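Local coordinates for protein apoptosis regulator Bcl-2 homolog (Murid herpesvirus 4, PDB 4MI8) that inhibits host cell apoptosis and starvation-induced autophagy as a viral Bcl-2 homolog, binding host BECN1, BAK1 and BAX to support chronic and latent infection, at residues T9-L14 with H122-N127. Sequence-based numbering, arbitrary orientation.
Sequences TYWATL and HFFIEN
F124, on the last turn of helix 111-126, meets W11, on the first turns of helix 8-23, and this one aromatic pair carries the contact. Just ahead of it in sequence, F123 turns to the far side of its helix, where its ring meets that of F76. F124 itself is aimed at helix 8-23: its CG stands anti to the backbone N (chi1 -171°), which carries the ring out toward the indole. CZ of F124 lies over one face of the W11 ring system, though its exact height is doubtful; CE1 lies by the CG–CD2 bond of the five-membered ring, 3.4 Å from W11 CG, and CE2 is 3.7 Å from W11 CZ3. The phenyl plane is tilted 32° from the indole, with 4.3 Å between the centroids of the F124 ring and the W11 six-membered ring, an oblique pairing. On the opposite face of the indole, L14 CD2 sits toward the rim, 3.7 Å above the plane, so W11 is held between a phenyl and a leucine methyl. At the margin, I125 CD1 comes to 4.6 Å from A12 CB. N127 folds back at the helix end: its backbone N and its ND2 both donate to F123 O, the side-chain bond being 3.2 Å from ND2 to O, and ND2 lies over the F123 ring. The pair joins the first and last helices of the Bcl-2-like fold, buried but off the bundle's centre; I42 of helix 33-56 touches W11, F133 meets it nearly perpendicularly, and helix 86-103 packs F93 against W11 and F92 against F124.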
loop_
_atom_site.group_PDB
_atom_site.type_symbol
_atom_site.label_atom_id
_atom_site.label_comp_id
_atom_site.label_asym_id
_atom_site.label_seq_id
_atom_site.Cartn_x
_atom_site.Cartn_y
_atom_site.Cartn_z
ATOM N N THR A 9 1.097 -1.517 -16.702
ATOM C CA THR A 9 1.634 -2.846 -16.861
ATOM C C THR A 9 2.758 -3.076 -15.883
ATOM O O THR A 9 2.826 -4.077 -15.230
ATOM C CB THR A 9 2.191 -3.054 -18.275
ATOM O OG1 THR A 9 1.210 -2.694 -19.243
ATOM C CG2 THR A 9 2.565 -4.451 -18.473
ATOM N N TYR A 10 3.669 -2.144 -15.823
ATOM C CA TYR A 10 4.776 -2.212 -14.878
ATOM C C TYR A 10 4.290 -2.231 -13.415
ATOM O O TYR A 10 4.800 -3.003 -12.571
ATOM C CB TYR A 10 5.749 -1.068 -15.099
ATOM C CG TYR A 10 6.918 -1.223 -14.199
ATOM C CD1 TYR A 10 7.772 -2.322 -14.329
ATOM C CD2 TYR A 10 7.115 -0.348 -13.150
ATOM C CE1 TYR A 10 8.825 -2.518 -13.451
ATOM C CE2 TYR A 10 8.173 -0.518 -12.281
ATOM C CZ TYR A 10 9.019 -1.600 -12.427
ATOM O OH TYR A 10 10.064 -1.767 -11.555
ATOM N N TRP A 11 3.282 -1.416 -13.131
ATOM C CA TRP A 11 2.792 -1.262 -11.805
ATOM C C TRP A 11 2.077 -2.471 -11.316
ATOM O O TRP A 11 2.201 -2.781 -10.129
ATOM C CB TRP A 11 1.889 -0.054 -11.730
ATOM C CG TRP A 11 2.647 1.202 -11.356
ATOM C CD1 TRP A 11 3.053 2.231 -12.200
ATOM C CD2 TRP A 11 3.146 1.569 -10.009
ATOM N NE1 TRP A 11 3.750 3.203 -11.487
ATOM C CE2 TRP A 11 3.818 2.877 -10.161
ATOM C CE3 TRP A 11 3.054 0.988 -8.719
ATOM C CZ2 TRP A 11 4.383 3.547 -9.065
ATOM C CZ3 TRP A 11 3.644 1.661 -7.633
ATOM C CH2 TRP A 11 4.293 2.907 -7.801
ATOM N N ALA A 12 1.360 -3.188 -12.205
ATOM C CA ALA A 12 0.743 -4.468 -11.857
ATOM C C ALA A 12 1.806 -5.452 -11.395
ATOM O O ALA A 12 1.620 -6.184 -10.431
ATOM C CB ALA A 12 -0.026 -5.069 -13.074
ATOM N N THR A 13 2.909 -5.511 -12.118
ATOM C CA THR A 13 4.052 -6.350 -11.716
ATOM C C THR A 13 4.609 -5.949 -10.330
ATOM O O THR A 13 4.873 -6.797 -9.441
ATOM C CB THR A 13 5.169 -6.227 -12.781
ATOM O OG1 THR A 13 4.694 -6.886 -13.946
ATOM C CG2 THR A 13 6.481 -6.892 -12.365
ATOM N N LEU A 14 4.765 -4.640 -10.165
ATOM C CA LEU A 14 5.416 -4.078 -9.004
ATOM C C LEU A 14 4.522 -4.319 -7.780
ATOM O O LEU A 14 5.004 -4.708 -6.688
ATOM C CB LEU A 14 5.573 -2.564 -9.272
ATOM C CG LEU A 14 6.245 -1.830 -8.141
ATOM C CD1 LEU A 14 7.464 -2.653 -7.629
ATOM C CD2 LEU A 14 6.581 -0.375 -8.601
ATOM N N HIS A 122 -6.464 -3.241 -9.157
ATOM C CA HIS A 122 -7.616 -2.717 -9.864
ATOM C C HIS A 122 -7.913 -1.301 -9.466
ATOM O O HIS A 122 -8.494 -0.523 -10.253
ATOM C CB HIS A 122 -8.837 -3.597 -9.621
ATOM C CG HIS A 122 -8.714 -4.984 -10.204
ATOM N ND1 HIS A 122 -9.428 -6.027 -9.745
ATOM C CD2 HIS A 122 -7.923 -5.475 -11.241
ATOM C CE1 HIS A 122 -9.113 -7.131 -10.450
ATOM N NE2 HIS A 122 -8.192 -6.791 -11.366
ATOM N N PHE A 123 -7.528 -0.940 -8.246
ATOM C CA PHE A 123 -7.762 0.363 -7.747
ATOM C C PHE A 123 -6.649 1.275 -8.210
ATOM O O PHE A 123 -6.920 2.381 -8.659
ATOM C CB PHE A 123 -7.893 0.344 -6.220
ATOM C CG PHE A 123 -8.286 1.665 -5.660
ATOM C CD1 PHE A 123 -7.358 2.711 -5.631
ATOM C CD2 PHE A 123 -9.617 1.908 -5.241
ATOM C CE1 PHE A 123 -7.705 3.985 -5.167
ATOM C CE2 PHE A 123 -9.959 3.165 -4.737
ATOM C CZ PHE A 123 -9.005 4.210 -4.688
ATOM N N PHE A 124 -5.385 0.826 -8.078
ATOM C CA PHE A 124 -4.257 1.668 -8.479
ATOM C C PHE A 124 -4.485 2.078 -9.953
ATOM O O PHE A 124 -4.399 3.262 -10.306
ATOM C CB PHE A 124 -2.968 0.862 -8.347
ATOM C CG PHE A 124 -1.725 1.658 -8.512
ATOM C CD1 PHE A 124 -1.210 1.947 -9.761
ATOM C CD2 PHE A 124 -1.033 2.096 -7.366
ATOM C CE1 PHE A 124 -0.026 2.658 -9.899
ATOM C CE2 PHE A 124 0.126 2.813 -7.472
ATOM C CZ PHE A 124 0.648 3.079 -8.724
ATOM N N ILE A 125 -4.748 1.097 -10.806
ATOM C CA ILE A 125 -4.947 1.403 -12.227
ATOM C C ILE A 125 -6.237 2.179 -12.528
ATOM O O ILE A 125 -6.146 3.262 -13.093
ATOM C CB ILE A 125 -4.774 0.185 -13.141
ATOM C CG1 ILE A 125 -3.368 -0.416 -12.912
ATOM C CG2 ILE A 125 -4.953 0.619 -14.589
ATOM C CD1 ILE A 125 -3.060 -1.680 -13.677
ATOM N N GLU A 126 -7.398 1.674 -12.108
ATOM C CA GLU A 126 -8.664 2.354 -12.407
ATOM C C GLU A 126 -8.610 3.803 -11.947
ATOM O O GLU A 126 -9.147 4.665 -12.628
ATOM C CB GLU A 126 -9.879 1.617 -11.841
ATOM C CG GLU A 126 -10.439 0.565 -12.805
ATOM C CD GLU A 126 -10.627 -0.840 -12.184
ATOM O OE1 GLU A 126 -11.230 -0.929 -11.086
ATOM O OE2 GLU A 126 -10.187 -1.878 -12.786
ATOM N N ASN A 127 -7.898 4.088 -10.850
ATOM C CA ASN A 127 -7.761 5.467 -10.372
ATOM C C ASN A 127 -6.582 6.214 -10.937
ATOM O O ASN A 127 -6.311 7.338 -10.546
ATOM C CB ASN A 127 -7.785 5.560 -8.834
ATOM C CG ASN A 127 -9.177 5.315 -8.276
ATOM O OD1 ASN A 127 -9.928 6.277 -7.992
ATOM N ND2 ASN A 127 -9.578 4.032 -8.206
#